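Long-range contact in hypothetical 11.0 kDa protein (Sulfolobus virus 1, PDB 1TBX), which probably acts as a homodimeric winged-helix transcription factor that recognises a palindromic or pseudo-palindromic DNA target: residues 12-17 with 67-72. Sequence-based numbering, arbitrary orientation.
Sequences IVLAYL and LYLTEK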
loop_
_atom_site.group_PDB
_atom_site.type_symbol
_atom_site.label_atom_id
_atom_site.label_comp_id
_atom_site.label_asym_id
_atom_site.label_seq_id
_atom_site.Cartn_x
_atom_site.Cartn_y
_atom_site.Cartn_z
ATOM N N ILE A 12 -0.832 4.137 -5.568
ATOM C CA ILE A 12 0.225 4.956 -6.157
ATOM C C ILE A 12 -0.347 6.242 -6.776
ATOM O O ILE A 12 0.128 7.351 -6.456
ATOM C CB ILE A 12 1.007 4.162 -7.190
ATOM C CG1 ILE A 12 1.608 2.948 -6.502
ATOM C CG2 ILE A 12 2.114 5.001 -7.764
ATOM C CD1 ILE A 12 1.916 1.820 -7.428
ATOM N N VAL A 13 -1.365 6.083 -7.629
ATOM C CA VAL A 13 -1.961 7.162 -8.375
ATOM C C VAL A 13 -2.447 8.177 -7.367
ATOM O O VAL A 13 -2.128 9.346 -7.456
ATOM C CB VAL A 13 -3.107 6.648 -9.217
ATOM C CG1 VAL A 13 -3.857 7.827 -9.839
ATOM C CG2 VAL A 13 -2.595 5.558 -10.311
ATOM N N LEU A 14 -3.139 7.731 -6.337
ATOM C CA LEU A 14 -3.590 8.658 -5.311
ATOM C C LEU A 14 -2.447 9.479 -4.656
ATOM O O LEU A 14 -2.526 10.710 -4.533
ATOM C CB LEU A 14 -4.401 7.888 -4.254
ATOM C CG LEU A 14 -5.314 8.777 -3.409
ATOM C CD1 LEU A 14 -6.149 9.627 -4.344
ATOM C CD2 LEU A 14 -6.178 7.958 -2.422
ATOM N N ALA A 15 -1.393 8.787 -4.231
ATOM C CA ALA A 15 -0.243 9.412 -3.587
ATOM C C ALA A 15 0.355 10.454 -4.503
ATOM O O ALA A 15 0.656 11.557 -4.079
ATOM C CB ALA A 15 0.795 8.372 -3.279
ATOM N N TYR A 16 0.507 10.112 -5.775
ATOM C CA TYR A 16 1.159 11.012 -6.714
ATOM C C TYR A 16 0.362 12.273 -7.011
ATOM O O TYR A 16 0.929 13.327 -7.352
ATOM C CB TYR A 16 1.516 10.259 -7.979
ATOM C CG TYR A 16 2.834 9.586 -7.777
ATOM C CD1 TYR A 16 2.963 8.449 -6.944
ATOM C CD2 TYR A 16 3.995 10.130 -8.349
ATOM C CE1 TYR A 16 4.236 7.860 -6.736
ATOM C CE2 TYR A 16 5.260 9.551 -8.157
ATOM C CZ TYR A 16 5.380 8.430 -7.364
ATOM O OH TYR A 16 6.649 7.921 -7.208
ATOM N N LEU A 17 -0.953 12.176 -6.868
ATOM C CA LEU A 17 -1.806 13.316 -7.142
ATOM C C LEU A 17 -1.615 14.397 -6.060
ATOM O O LEU A 17 -1.722 15.609 -6.328
ATOM C CB LEU A 17 -3.262 12.872 -7.209
ATOM C CG LEU A 17 -4.293 13.920 -7.575
ATOM C CD1 LEU A 17 -3.775 14.725 -8.744
ATOM C CD2 LEU A 17 -5.587 13.237 -7.912
ATOM N N LEU A 67 -7.081 16.524 -12.820
ATOM C CA LEU A 67 -7.397 15.780 -11.616
ATOM C C LEU A 67 -7.266 16.601 -10.347
ATOM O O LEU A 67 -6.247 17.287 -10.116
ATOM C CB LEU A 67 -6.517 14.520 -11.519
ATOM C CG LEU A 67 -6.695 13.619 -12.749
ATOM C CD1 LEU A 67 -5.668 12.541 -12.737
ATOM C CD2 LEU A 67 -8.132 13.027 -12.884
ATOM N N TYR A 68 -8.295 16.532 -9.512
ATOM C CA TYR A 68 -8.245 17.186 -8.217
ATOM C C TYR A 68 -8.496 16.151 -7.167
ATOM O O TYR A 68 -9.005 15.054 -7.448
ATOM C CB TYR A 68 -9.211 18.375 -8.157
ATOM C CG TYR A 68 -8.878 19.350 -9.278
ATOM C CD1 TYR A 68 -9.278 19.068 -10.588
ATOM C CD2 TYR A 68 -8.078 20.490 -9.055
ATOM C CE1 TYR A 68 -8.938 19.897 -11.648
ATOM C CE2 TYR A 68 -7.726 21.339 -10.115
ATOM C CZ TYR A 68 -8.173 21.039 -11.417
ATOM O OH TYR A 68 -7.880 21.836 -12.524
ATOM N N LEU A 69 -8.062 16.480 -5.957
ATOM C CA LEU A 69 -8.247 15.602 -4.824
ATOM C C LEU A 69 -9.517 15.988 -4.150
ATOM O O LEU A 69 -10.020 17.094 -4.288
ATOM C CB LEU A 69 -7.098 15.689 -3.837
ATOM C CG LEU A 69 -5.879 14.859 -4.221
ATOM C CD1 LEU A 69 -4.751 15.200 -3.259
ATOM C CD2 LEU A 69 -6.204 13.381 -4.181
ATOM N N THR A 70 -10.041 15.044 -3.414
ATOM C CA THR A 70 -11.289 15.211 -2.760
ATOM C C THR A 70 -10.904 15.454 -1.313
ATOM O O THR A 70 -9.736 15.260 -0.954
ATOM C CB THR A 70 -12.006 13.923 -3.017
ATOM O OG1 THR A 70 -13.277 14.218 -3.593
ATOM C CG2 THR A 70 -12.224 13.078 -1.760
ATOM N N GLU A 71 -11.834 15.925 -0.489
ATOM C CA GLU A 71 -11.580 16.023 0.942
ATOM C C GLU A 71 -10.981 14.721 1.502
ATOM O O GLU A 71 -9.873 14.727 2.064
ATOM C CB GLU A 71 -12.880 16.367 1.633
ATOM C CG GLU A 71 -13.131 17.857 1.689
ATOM C CD GLU A 71 -13.389 18.350 3.110
ATOM O OE1 GLU A 71 -12.912 17.711 4.087
ATOM O OE2 GLU A 71 -14.078 19.383 3.257
ATOM N N LYS A 72 -11.693 13.607 1.301
ATOM C CA LYS A 72 -11.217 12.274 1.728
ATOM C C LYS A 72 -9.974 11.758 0.957
ATOM O O LYS A 72 -9.175 10.987 1.492
ATOM C CB LYS A 72 -12.388 11.243 1.839
ATOM C CG LYS A 72 -12.546 10.112 0.814
ATOM C CD LYS A 72 -14.033 9.814 0.590
ATOM C CE LYS A 72 -14.295 8.515 -0.189
ATOM N NZ LYS A 72 -15.189 7.500 0.482
#
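Leu17, whose side chain meets the strand through both methyl groups, has its backbone N tied to two carbonyls of its own helix: Val13 O at 3.1 Å and, more weakly, Leu14 O at 3.2 Å. Its CG lies anti to the backbone N (chi1 -176°), which carries the isobutyl group over strand 67-69. Leu17 CD1 reaches Leu67 CB at 3.9 Å, the two side chains crossing at about a right angle. The other branch, Leu17 CD2, lies 3.8 Å from Leu69 CD2 and also rests against the backbone, 3.9 Å from Tyr68 O. Leu17 and Leu69 run past each other in opposite senses, with their CG atoms 3.8 Å apart. One turn earlier, Leu14 CD1 touches the same methyl, Leu69 CD2, at 3.8 Å, so that this one methyl is touched by both leucines, from directions roughly at right angles. The axes of helix 12-17 and strand 67-69 are almost perpendicular, at 86°.

Strand 64-69 is the second strand of the hairpin, or wing, of the winged-helix fold and leads into helix 71-94. Val56 of the partner strand also packs on Leu14, Leu17 and Leu67, while Phe76 and Leu80 of that helix cover Leu14, which Phe6 of the second subunit touches as well. No hydrogen bond links the two segments; the contact between them is apolar, and its complementarity lies in the fit of buried leucine methyls.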